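Local atomic coordinates of TqaA (Penicillium aethiopicum, PDB entry 5DLK), a protein that is a fungal nonribosomal peptide synthetase, represented here by a mutant of its C-terminal condensation-like domain, which probably cyclises the phosphopantetheine-tethered peptide. Residues Tyr235-Ala239 and Val331-Val335; Met283-Lys288 and Ile387-Gln391; Pro20-Ile26 and Leu48-Pro53; Ser96-Thr100 and Gln111-Ala115. All blocks are in the same frame, centred on the assembly; numbering follows the deposited sequence.

Contact 1 of 4, residues Tyr235-Ala239 and Val331-Val335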
loop_
_atom_site.group_PDB
_atom_site.type_symbol
_atom_site.label_atom_id
_atom_site.label_comp_id
_atom_site.label_asym_id
_atom_site.label_seq_id
_atom_site.Cartn_x
_atom_site.Cartn_y
_atom_site.Cartn_z
ATOM N N TYR A 235 -10.943 18.625 13.606
ATOM C CA TYR A 235 -9.787 18.820 12.733
ATOM C C TYR A 235 -10.180 19.454 11.407
ATOM O O TYR A 235 -9.439 20.294 10.862
ATOM C CB TYR A 235 -9.119 17.451 12.499
ATOM C CG TYR A 235 -7.871 17.440 11.657
ATOM C CD1 TYR A 235 -6.616 17.586 12.241
ATOM C CD2 TYR A 235 -7.946 17.228 10.279
ATOM C CE1 TYR A 235 -5.459 17.520 11.471
ATOM C CE2 TYR A 235 -6.793 17.183 9.498
ATOM C CZ TYR A 235 -5.560 17.337 10.101
ATOM O OH TYR A 235 -4.409 17.303 9.334
ATOM N N LEU A 236 -11.342 19.046 10.884
ATOM C CA LEU A 236 -11.789 19.483 9.571
ATOM C C LEU A 236 -12.783 20.638 9.638
ATOM O O LEU A 236 -13.282 21.099 8.618
ATOM C CB LEU A 236 -12.427 18.305 8.808
ATOM C CG LEU A 236 -11.451 17.198 8.398
ATOM C CD1 LEU A 236 -12.221 15.998 7.822
ATOM C CD2 LEU A 236 -10.386 17.707 7.380
ATOM N N ASP A 237 -13.043 21.128 10.843
ATOM C CA ASP A 237 -14.031 22.179 11.011
ATOM C C ASP A 237 -13.645 23.446 10.239
ATOM O O ASP A 237 -12.565 24.008 10.449
ATOM C CB ASP A 237 -14.191 22.500 12.492
ATOM C CG ASP A 237 -15.156 23.630 12.731
ATOM O OD1 ASP A 237 -16.299 23.533 12.252
ATOM O OD2 ASP A 237 -14.760 24.617 13.383
ATOM N N GLY A 238 -14.537 23.876 9.350
ATOM C CA GLY A 238 -14.300 25.036 8.512
ATOM C C GLY A 238 -13.459 24.774 7.268
ATOM O O GLY A 238 -13.219 25.692 6.479
ATOM N N ALA A 239 -13.002 23.539 7.074
ATOM C CA ALA A 239 -12.157 23.264 5.907
ATOM C C ALA A 239 -12.980 23.204 4.624
ATOM O O ALA A 239 -14.127 22.778 4.643
ATOM C CB ALA A 239 -11.385 21.949 6.100
ATOM N N VAL A 331 -5.904 9.454 4.053
ATOM C CA VAL A 331 -6.740 10.328 4.901
ATOM C C VAL A 331 -6.420 11.800 4.621
ATOM O O VAL A 331 -5.368 12.119 4.036
ATOM C CB VAL A 331 -6.541 10.021 6.405
ATOM C CG1 VAL A 331 -6.903 8.546 6.735
ATOM C CG2 VAL A 331 -5.115 10.382 6.861
ATOM N N PRO A 332 -7.323 12.712 5.015
ATOM C CA PRO A 332 -7.069 14.142 4.802
ATOM C C PRO A 332 -5.958 14.697 5.673
ATOM O O PRO A 332 -5.851 14.403 6.864
ATOM C CB PRO A 332 -8.407 14.805 5.197
ATOM C CG PRO A 332 -9.390 13.666 5.357
ATOM C CD PRO A 332 -8.587 12.498 5.749
ATOM N N LEU A 333 -5.134 15.528 5.047
ATOM C CA LEU A 333 -4.137 16.311 5.739
ATOM C C LEU A 333 -4.510 17.757 5.497
ATOM O O LEU A 333 -4.641 18.179 4.347
ATOM C CB LEU A 333 -2.726 16.013 5.198
ATOM C CG LEU A 333 -1.624 16.835 5.874
ATOM C CD1 LEU A 333 -1.572 16.517 7.376
ATOM C CD2 LEU A 333 -0.285 16.531 5.187
ATOM N N ARG A 334 -4.703 18.506 6.577
ATOM C CA ARG A 334 -5.058 19.914 6.481
ATOM C C ARG A 334 -3.891 20.787 6.900
ATOM O O ARG A 334 -3.301 20.568 7.968
ATOM C CB ARG A 334 -6.270 20.212 7.380
ATOM C CG ARG A 334 -6.722 21.669 7.306
ATOM C CD ARG A 334 -7.905 21.893 8.247
ATOM N NE ARG A 334 -8.474 23.226 8.066
ATOM C CZ ARG A 334 -9.530 23.662 8.742
ATOM N NH1 ARG A 334 -10.114 22.865 9.626
ATOM N NH2 ARG A 334 -10.000 24.888 8.524
ATOM N N VAL A 335 -3.574 21.780 6.084
ATOM C CA VAL A 335 -2.507 22.722 6.408
ATOM C C VAL A 335 -3.078 24.128 6.329
ATOM O O VAL A 335 -3.590 24.551 5.287
ATOM C CB VAL A 335 -1.294 22.557 5.463
ATOM C CG1 VAL A 335 -0.202 23.589 5.778
ATOM C CG2 VAL A 335 -0.763 21.134 5.558
#
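The type II beta turn L236-A239 lies beside strand 331-335 without pairing with it, the closest CA atoms, those of L236 and R334, lying 7.4 Å apart. The span is bridged by R334: with CG anti to the backbone N (chi1 -179°) and the chain extended beyond, the guanidinium is carried to two backbone carbonyls. R334 NH1 binds both, Y235 O in helix 227-235 (2.9 Å) and D237 O in the turn (2.8 Å). Both oxygens lie at the edge of the guanidinium, near its plane, although the donor stands above the carbonyl plane of D237. A weak bond from R334 NH2 to D237 O (3.3 Å) adds to the grip. Over the centre of one guanidinium face sits the methyl of A239, with CB 3.7 Å from R334 CZ. Y235 slides past the arginine in the opposite direction, its ring 77° from the guanidinium plane and its CE2 3.7 Å from R334 CB. The Y235 hydroxyl accepts the backbone N-H of R334 in a nearly straight bond (N to OH 3.0 Å, 178°) and is also bonded to Q356 O. D303 forms a salt bridge with R334 NH2. The turn, which follows helix 227-235, thus rests on edge strand 329-336 of the six-stranded sheet, with helix 368-375 packed against L236 and P332 and helix 346-358 against L333 and V335.

Contact 2 of 4, residues Met283-Lys288 and Ile387-Gln391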
loop_
_atom_site.group_PDB
_atom_site.type_symbol
_atom_site.label_atom_id
_atom_site.label_comp_id
_atom_site.label_asym_id
_atom_site.label_seq_id
_atom_site.Cartn_x
_atom_site.Cartn_y
_atom_site.Cartn_z
ATOM N N MET A 283 11.322 13.655 7.018
ATOM C CA MET A 283 11.322 13.788 5.574
ATOM C C MET A 283 9.883 13.858 5.053
ATOM O O MET A 283 9.595 14.622 4.142
ATOM C CB MET A 283 12.071 12.613 4.913
ATOM C CG MET A 283 12.344 12.829 3.414
ATOM S SD MET A 283 13.433 14.225 3.080
ATOM C CE MET A 283 14.979 13.565 3.730
ATOM N N ALA A 284 8.984 13.068 5.628
ATOM C CA ALA A 284 7.585 13.109 5.191
ATOM C C ALA A 284 6.996 14.514 5.365
ATOM O O ALA A 284 6.276 15.005 4.498
ATOM C CB ALA A 284 6.747 12.090 5.957
ATOM N N THR A 285 7.312 15.149 6.488
ATOM C CA THR A 285 6.869 16.520 6.750
ATOM C C THR A 285 7.375 17.489 5.700
ATOM O O THR A 285 6.639 18.344 5.201
ATOM C CB THR A 285 7.329 16.972 8.154
ATOM O OG1 THR A 285 6.610 16.203 9.115
ATOM C CG2 THR A 285 7.027 18.464 8.401
ATOM N N LEU A 286 8.651 17.360 5.368
ATOM C CA LEU A 286 9.259 18.229 4.372
ATOM C C LEU A 286 8.536 18.099 3.024
ATOM O O LEU A 286 8.197 19.091 2.386
ATOM C CB LEU A 286 10.752 17.894 4.237
ATOM C CG LEU A 286 11.560 18.773 3.288
ATOM C CD1 LEU A 286 11.454 20.236 3.702
ATOM C CD2 LEU A 286 13.014 18.337 3.343
ATOM N N VAL A 287 8.246 16.866 2.611
ATOM C CA VAL A 287 7.552 16.660 1.358
ATOM C C VAL A 287 6.117 17.209 1.396
ATOM O O VAL A 287 5.643 17.847 0.447
ATOM C CB VAL A 287 7.497 15.163 1.003
ATOM C CG1 VAL A 287 6.618 14.956 -0.215
ATOM C CG2 VAL A 287 8.923 14.625 0.788
ATOM N N LYS A 288 5.417 16.944 2.490
ATOM C CA LYS A 288 4.024 17.380 2.588
ATOM C C LYS A 288 3.908 18.896 2.754
ATOM O O LYS A 288 2.964 19.505 2.232
ATOM C CB LYS A 288 3.335 16.619 3.734
ATOM C CG LYS A 288 3.153 15.152 3.297
ATOM C CD LYS A 288 2.948 14.222 4.471
ATOM C CE LYS A 288 2.957 12.761 3.967
ATOM N NZ LYS A 288 2.731 11.779 5.086
ATOM N N ILE A 387 -2.849 12.585 -3.582
ATOM C CA ILE A 387 -2.395 11.806 -2.446
ATOM C C ILE A 387 -0.874 11.798 -2.405
ATOM O O ILE A 387 -0.221 11.398 -3.366
ATOM C CB ILE A 387 -2.903 10.354 -2.493
ATOM C CG1 ILE A 387 -4.427 10.339 -2.652
ATOM C CG2 ILE A 387 -2.425 9.575 -1.237
ATOM C CD1 ILE A 387 -5.045 8.945 -2.692
ATOM N N VAL A 388 -0.326 12.234 -1.277
ATOM C CA VAL A 388 1.114 12.267 -1.078
ATOM C C VAL A 388 1.536 11.102 -0.192
ATOM O O VAL A 388 1.019 10.920 0.923
ATOM C CB VAL A 388 1.553 13.572 -0.449
ATOM C CG1 VAL A 388 3.048 13.548 -0.143
ATOM C CG2 VAL A 388 1.177 14.732 -1.386
ATOM N N GLN A 389 2.466 10.301 -0.702
ATOM C CA GLN A 389 2.921 9.107 0.012
ATOM C C GLN A 389 4.444 9.117 0.119
ATOM O O GLN A 389 5.139 8.867 -0.876
ATOM C CB GLN A 389 2.465 7.837 -0.701
ATOM C CG GLN A 389 2.843 6.545 0.051
ATOM C CD GLN A 389 2.079 5.336 -0.461
ATOM O OE1 GLN A 389 0.868 5.409 -0.731
ATOM N NE2 GLN A 389 2.772 4.207 -0.577
ATOM N N HIS A 390 4.957 9.390 1.315
ATOM C CA HIS A 390 6.398 9.309 1.536
ATOM C C HIS A 390 6.766 7.879 1.923
ATOM O O HIS A 390 6.178 7.301 2.845
ATOM C CB HIS A 390 6.872 10.261 2.629
ATOM C CG HIS A 390 8.336 10.137 2.882
ATOM N ND1 HIS A 390 9.271 10.391 1.901
ATOM C CD2 HIS A 390 9.024 9.683 3.954
ATOM C CE1 HIS A 390 10.478 10.155 2.381
ATOM N NE2 HIS A 390 10.358 9.737 3.631
ATOM N N GLN A 391 7.731 7.307 1.216
ATOM C CA GLN A 391 8.069 5.899 1.394
ATOM C C GLN A 391 9.148 5.705 2.449
ATOM O O GLN A 391 10.290 5.420 2.111
ATOM C CB GLN A 391 8.537 5.305 0.056
ATOM C CG GLN A 391 7.557 5.514 -1.090
ATOM C CD GLN A 391 6.365 4.574 -1.058
ATOM O OE1 GLN A 391 5.720 4.380 -0.027
ATOM N NE2 GLN A 391 6.056 3.994 -2.211
HETATM O O HOH W 1 3.161 9.295 3.665
#
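H390, its CG anti to the backbone N (chi1 178°), lays its imidazole against the first turn of helix 283-288, one ring face covered by A284 N, which lies off-centre 3.8 Å from H390 CD2. M283 crosses the ring obliquely, its CG 3.4 Å from H390 CE1, and A284 CB meets H390 CB at 3.8 Å. One turn further along, V388 CG1 touches V287 CG1 and K288 CG, each 3.8 Å away. The extended chain of K288 slides past V388 and ends near a water that accepts from K288 NZ (2.9 Å) and H390 N (3.0 Å), tying helix to strand where no direct hydrogen bond does. The second shell fixes both polar ends: H390 ND1 is bonded to T426 OG1, and K288 NZ to H308 ND1. An alanine in place of H390 would probably leave T426 without this partner and open a gap beside M283 and A284. Helix and strand run roughly antiparallel, their short-segment axes at 153°. This is a helix laid on the mixed sheet of a condensation domain, a fold related to CoA-dependent acyltransferases; T282 just before the helix segment and N392 just after the strand segment belong to the phosphopantetheine-binding site.

Contact 3 of 4, residues Pro20-Ile26 and Leu48-Pro53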
loop_
_atom_site.group_PDB
_atom_site.type_symbol
_atom_site.label_atom_id
_atom_site.label_comp_id
_atom_site.label_asym_id
_atom_site.label_seq_id
_atom_site.Cartn_x
_atom_site.Cartn_y
_atom_site.Cartn_z
ATOM N N PRO A 20 -15.652 -15.326 14.525
ATOM C CA PRO A 20 -15.729 -15.355 13.061
ATOM C C PRO A 20 -17.133 -15.095 12.523
ATOM O O PRO A 20 -18.110 -15.562 13.111
ATOM C CB PRO A 20 -15.265 -16.775 12.720
ATOM C CG PRO A 20 -14.322 -17.114 13.843
ATOM C CD PRO A 20 -14.974 -16.516 15.066
ATOM N N PHE A 21 -17.196 -14.345 11.421
ATOM C CA PHE A 21 -18.420 -13.997 10.684
ATOM C C PHE A 21 -19.241 -12.894 11.374
ATOM O O PHE A 21 -20.273 -12.465 10.847
ATOM C CB PHE A 21 -19.292 -15.236 10.438
ATOM C CG PHE A 21 -18.575 -16.340 9.714
ATOM C CD1 PHE A 21 -18.281 -16.216 8.361
ATOM C CD2 PHE A 21 -18.178 -17.493 10.385
ATOM C CE1 PHE A 21 -17.614 -17.237 7.680
ATOM C CE2 PHE A 21 -17.510 -18.513 9.709
ATOM C CZ PHE A 21 -17.229 -18.381 8.358
ATOM N N SER A 22 -18.750 -12.401 12.507
ATOM C CA SER A 22 -19.469 -11.362 13.248
ATOM C C SER A 22 -19.531 -10.044 12.473
ATOM O O SER A 22 -20.396 -9.211 12.749
ATOM C CB SER A 22 -18.851 -11.145 14.639
ATOM O OG SER A 22 -17.521 -10.661 14.598
ATOM N N LEU A 23 -18.656 -9.866 11.478
ATOM C CA LEU A 23 -18.720 -8.679 10.627
ATOM C C LEU A 23 -19.181 -8.997 9.209
ATOM O O LEU A 23 -19.106 -8.145 8.329
ATOM C CB LEU A 23 -17.357 -7.983 10.579
ATOM C CG LEU A 23 -16.803 -7.549 11.931
ATOM C CD1 LEU A 23 -15.378 -7.028 11.795
ATOM C CD2 LEU A 23 -17.721 -6.494 12.564
ATOM N N SER A 24 -19.663 -10.219 8.979
ATOM C CA SER A 24 -20.097 -10.603 7.639
ATOM C C SER A 24 -21.337 -9.830 7.185
ATOM O O SER A 24 -22.348 -9.817 7.879
ATOM C CB SER A 24 -20.387 -12.107 7.579
ATOM O OG SER A 24 -21.092 -12.423 6.392
ATOM N N PRO A 25 -21.265 -9.177 6.016
ATOM C CA PRO A 25 -22.483 -8.541 5.495
ATOM C C PRO A 25 -23.391 -9.548 4.788
ATOM O O PRO A 25 -24.434 -9.171 4.254
ATOM C CB PRO A 25 -21.944 -7.500 4.508
ATOM C CG PRO A 25 -20.627 -8.032 4.083
ATOM C CD PRO A 25 -20.063 -8.801 5.246
ATOM N N ILE A 26 -22.975 -10.813 4.796
ATOM C CA ILE A 26 -23.684 -11.905 4.127
ATOM C C ILE A 26 -24.454 -12.692 5.170
ATOM O O ILE A 26 -23.859 -13.159 6.145
ATOM C CB ILE A 26 -22.738 -12.910 3.419
ATOM C CG1 ILE A 26 -22.027 -12.294 2.233
ATOM C CG2 ILE A 26 -23.546 -14.079 2.877
ATOM C CD1 ILE A 26 -20.937 -11.368 2.627
ATOM N N LEU A 48 -14.343 -22.384 4.636
ATOM C CA LEU A 48 -14.458 -20.946 4.880
ATOM C C LEU A 48 -14.229 -20.645 6.354
ATOM O O LEU A 48 -15.048 -21.004 7.211
ATOM C CB LEU A 48 -15.823 -20.430 4.438
ATOM C CG LEU A 48 -16.035 -18.919 4.576
ATOM C CD1 LEU A 48 -15.170 -18.161 3.562
ATOM C CD2 LEU A 48 -17.506 -18.577 4.421
ATOM N N GLU A 49 -13.109 -19.991 6.650
ATOM C CA GLU A 49 -12.725 -19.692 8.022
ATOM C C GLU A 49 -13.369 -18.390 8.532
ATOM O O GLU A 49 -13.708 -18.268 9.720
ATOM C CB GLU A 49 -11.205 -19.613 8.120
ATOM C CG GLU A 49 -10.686 -19.217 9.476
ATOM C CD GLU A 49 -9.183 -19.027 9.485
ATOM O OE1 GLU A 49 -8.707 -18.116 10.199
ATOM O OE2 GLU A 49 -8.476 -19.779 8.779
ATOM N N ASP A 50 -13.532 -17.417 7.634
ATOM C CA ASP A 50 -14.128 -16.132 8.012
ATOM C C ASP A 50 -14.626 -15.398 6.781
ATOM O O ASP A 50 -14.289 -15.745 5.641
ATOM C CB ASP A 50 -13.121 -15.263 8.774
ATOM C CG ASP A 50 -13.783 -14.386 9.859
ATOM O OD1 ASP A 50 -14.982 -14.050 9.744
ATOM O OD2 ASP A 50 -13.087 -14.044 10.834
ATOM N N LEU A 51 -15.447 -14.383 7.014
ATOM C CA LEU A 51 -15.869 -13.510 5.942
ATOM C C LEU A 51 -15.997 -12.109 6.534
ATOM O O LEU A 51 -16.704 -11.914 7.529
ATOM C CB LEU A 51 -17.182 -13.991 5.320
ATOM C CG LEU A 51 -17.553 -13.400 3.961
ATOM C CD1 LEU A 51 -18.564 -14.276 3.245
ATOM C CD2 LEU A 51 -18.088 -11.978 4.132
ATOM N N LEU A 52 -15.293 -11.151 5.931
ATOM C CA LEU A 52 -15.273 -9.761 6.421
ATOM C C LEU A 52 -15.423 -8.778 5.269
ATOM O O LEU A 52 -15.130 -9.105 4.130
ATOM C CB LEU A 52 -13.969 -9.456 7.170
ATOM C CG LEU A 52 -13.579 -10.362 8.333
ATOM C CD1 LEU A 52 -12.610 -11.440 7.845
ATOM C CD2 LEU A 52 -12.987 -9.560 9.468
ATOM N N PRO A 53 -15.863 -7.546 5.564
ATOM C CA PRO A 53 -15.810 -6.558 4.481
ATOM C C PRO A 53 -14.355 -6.285 4.122
ATOM O O PRO A 53 -13.489 -6.382 5.007
ATOM C CB PRO A 53 -16.478 -5.309 5.097
ATOM C CG PRO A 53 -17.232 -5.838 6.323
ATOM C CD PRO A 53 -16.393 -6.979 6.818
HETATM O O HOH W 2 -16.746 -11.329 10.274
#
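F21 adopts a left-handed backbone conformation (phi 77°), uncommon for a residue with a bulky side chain, and its amide points to the carboxylate of D50. F21 N is 2.8 Å from D50 OD1, which it meets from above the carboxylate plane; L51 N reaches the same oxygen, also at 2.8 Å, on the anti side. D50 thus grips the loop and its own strand with one atom, while OD2 binds the hydroxyl of Y213 on helix 208-218. Replacing D50 by an alanine would probably leave F21 N and L51 N without their shared acceptor and the Y213 hydroxyl without its mate. With CG anti to the carbonyl carbon (chi1 -56°), the F21 ring swings over the same residue: D50 CA sits above its face in a CH-pi contact, 4.1 Å from the centroid, and L48 CD2 comes to the ring edge, 3.5 Å from F21 CE1. E49 and D50 both face V113 of the neighbouring strand, so strand 48-53 carries a classic beta bulge exactly where F21 packs. Beyond it, the type I turn F21-S24 is joined to the strand through a water that accepts from L23 N (2.7 Å) and donates to L51 O (2.8 Å). L51 then turns its CD2 into the loop, crossing I26 at about a right angle in a tight contact with I26 CD1 (3.3 Å), and touching P25 CD as well. S24 OG donates to I26 O in the carbonyl plane, on a lone pair, bracing this bend. At the far end of the strand L23 CB rests on P53 CD at 4.0 Å.

Contact 4 of 4, residues Ser96-Thr100 and Gln111-Ala115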
loop_
_atom_site.group_PDB
_atom_site.type_symbol
_atom_site.label_atom_id
_atom_site.label_comp_id
_atom_site.label_asym_id
_atom_site.label_seq_id
_atom_site.Cartn_x
_atom_site.Cartn_y
_atom_site.Cartn_z
ATOM N N SER A 96 -3.284 -15.577 7.103
ATOM C CA SER A 96 -4.590 -15.802 6.492
ATOM C C SER A 96 -4.884 -14.840 5.333
ATOM O O SER A 96 -5.685 -15.160 4.451
ATOM C CB SER A 96 -5.698 -15.718 7.548
ATOM O OG SER A 96 -5.866 -14.399 8.023
ATOM N N ILE A 97 -4.230 -13.675 5.310
ATOM C CA ILE A 97 -4.431 -12.756 4.192
ATOM C C ILE A 97 -3.981 -13.404 2.871
ATOM O O ILE A 97 -4.547 -13.123 1.820
ATOM C CB ILE A 97 -3.678 -11.405 4.404
ATOM C CG1 ILE A 97 -4.110 -10.374 3.353
ATOM C CG2 ILE A 97 -2.177 -11.596 4.341
ATOM C CD1 ILE A 97 -5.583 -10.113 3.327
ATOM N N LEU A 98 -2.995 -14.303 2.934
ATOM C CA LEU A 98 -2.494 -14.970 1.731
ATOM C C LEU A 98 -3.451 -16.090 1.262
ATOM O O LEU A 98 -3.343 -16.571 0.131
ATOM C CB LEU A 98 -1.079 -15.529 1.969
ATOM C CG LEU A 98 0.019 -14.561 2.409
ATOM C CD1 LEU A 98 1.372 -15.253 2.563
ATOM C CD2 LEU A 98 0.131 -13.367 1.457
ATOM N N ARG A 99 -4.395 -16.491 2.115
ATOM C CA ARG A 99 -5.425 -17.433 1.671
ATOM C C ARG A 99 -6.776 -16.762 1.597
ATOM O O ARG A 99 -7.812 -17.388 1.832
ATOM C CB ARG A 99 -5.498 -18.657 2.592
ATOM C CG ARG A 99 -4.846 -18.491 3.931
ATOM C CD ARG A 99 -4.752 -19.840 4.655
ATOM N NE ARG A 99 -4.239 -19.637 5.997
ATOM C CZ ARG A 99 -5.004 -19.385 7.047
ATOM N NH1 ARG A 99 -6.323 -19.339 6.908
ATOM N NH2 ARG A 99 -4.453 -19.183 8.228
ATOM N N THR A 100 -6.768 -15.471 1.279
ATOM C CA THR A 100 -8.008 -14.730 1.149
ATOM C C THR A 100 -8.429 -14.564 -0.311
ATOM O O THR A 100 -7.612 -14.276 -1.192
ATOM C CB THR A 100 -7.870 -13.337 1.838
ATOM O OG1 THR A 100 -7.632 -13.532 3.232
ATOM C CG2 THR A 100 -9.115 -12.544 1.682
ATOM N N GLN A 111 -14.038 -10.019 1.831
ATOM C CA GLN A 111 -12.962 -10.983 1.725
ATOM C C GLN A 111 -13.337 -12.297 2.434
ATOM O O GLN A 111 -13.873 -12.303 3.535
ATOM C CB GLN A 111 -11.651 -10.384 2.253
ATOM C CG GLN A 111 -11.653 -9.932 3.673
ATOM C CD GLN A 111 -10.543 -8.914 3.984
ATOM O OE1 GLN A 111 -9.374 -9.096 3.644
ATOM N NE2 GLN A 111 -10.914 -7.858 4.687
ATOM N N LEU A 112 -13.120 -13.401 1.726
ATOM C CA LEU A 112 -13.361 -14.738 2.260
ATOM C C LEU A 112 -12.024 -15.325 2.670
ATOM O O LEU A 112 -11.162 -15.552 1.827
ATOM C CB LEU A 112 -14.047 -15.630 1.218
ATOM C CG LEU A 112 -15.518 -15.382 0.870
ATOM C CD1 LEU A 112 -15.720 -14.119 0.037
ATOM C CD2 LEU A 112 -16.109 -16.578 0.155
ATOM N N VAL A 113 -11.844 -15.536 3.965
ATOM C CA VAL A 113 -10.638 -16.159 4.466
ATOM C C VAL A 113 -10.835 -17.669 4.369
ATOM O O VAL A 113 -11.750 -18.212 4.966
ATOM C CB VAL A 113 -10.338 -15.762 5.912
ATOM C CG1 VAL A 113 -9.003 -16.336 6.352
ATOM C CG2 VAL A 113 -10.343 -14.226 6.065
ATOM N N LEU A 114 -9.978 -18.326 3.598
ATOM C CA LEU A 114 -10.050 -19.773 3.430
ATOM C C LEU A 114 -9.103 -20.505 4.378
ATOM O O LEU A 114 -8.058 -19.983 4.761
ATOM C CB LEU A 114 -9.720 -20.145 1.988
ATOM C CG LEU A 114 -10.600 -19.514 0.910
ATOM C CD1 LEU A 114 -10.301 -20.118 -0.480
ATOM C CD2 LEU A 114 -12.079 -19.645 1.260
ATOM N N ALA A 115 -9.482 -21.728 4.749
ATOM C CA ALA A 115 -8.601 -22.628 5.477
ATOM C C ALA A 115 -8.614 -23.974 4.747
ATOM O O ALA A 115 -9.341 -24.141 3.762
ATOM C CB ALA A 115 -9.044 -22.788 6.933
HETATM O O HOH W 3 -8.228 -11.520 5.167
#
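R99 holds an almost eclipsed first torsion (chi1 17°), after which the chain extends to NE and a fourth torsion of 89° turns the guanidinium so that its edge faces L114. R99 NH1 donates to L114 O at 2.8 Å with the oxygen in the guanidinium plane, while in return L114 N donates to R99 O at 2.9 Å, so R99 and L114 are joined twice, by backbone and by side chain. S96 CA covers the centre of one guanidinium face, and beyond the contact the group is held by a salt bridge to E49 and by the carbonyls of V92 and D93. T100 pairs with V113 as an antiparallel non-hydrogen-bonded pair, with T100 CA 3.3 Å from L112 O in a CA-H...O contact. Its hydroxyl donates to S96 O (2.8 Å), which R99 N reaches from the opposite face of the carbonyl plane; the first bond links the turn to strand residue T100, the second closes the turn. T100 CG2 packs on Q111 CB at 3.4 Å, and a water donates to both T100 OG1 (2.9 Å) and Q111 OE1. The Q111 amide is fixed further by P53 O and Q58 NE2. S96 CB closes on V113 CG1 at 3.6 Å. The arrangement is the open end of a beta hairpin, strands 100-105 and 108-115, where a 3-10 turn leads from helix 81-94 into a three-stranded antiparallel sheet.

In the fold
From the N terminus, contact 3 comes first: it closes the segment containing helix 29-38 by laying loop 20-26 on strand 47-53. Contact 4 follows in series and closes the hairpin built from strands 100-105 and 108-115. The two touch within one three-stranded sheet, L52 O lying 2.7 Å from Q111 N in a probable hydrogen bond. Contact 1 closes some ninety residues between the loop after helix 227-235 and strand 329-336, contact 2 almost a hundred between helix 283-299 and strand 386-390; the two cross, their segments alternating. Both reach the six-stranded sheet, at its edge and inside it, and meet where L333 packs on K288. Contacts 2 and 3 lie on opposite sides of the chain's centre.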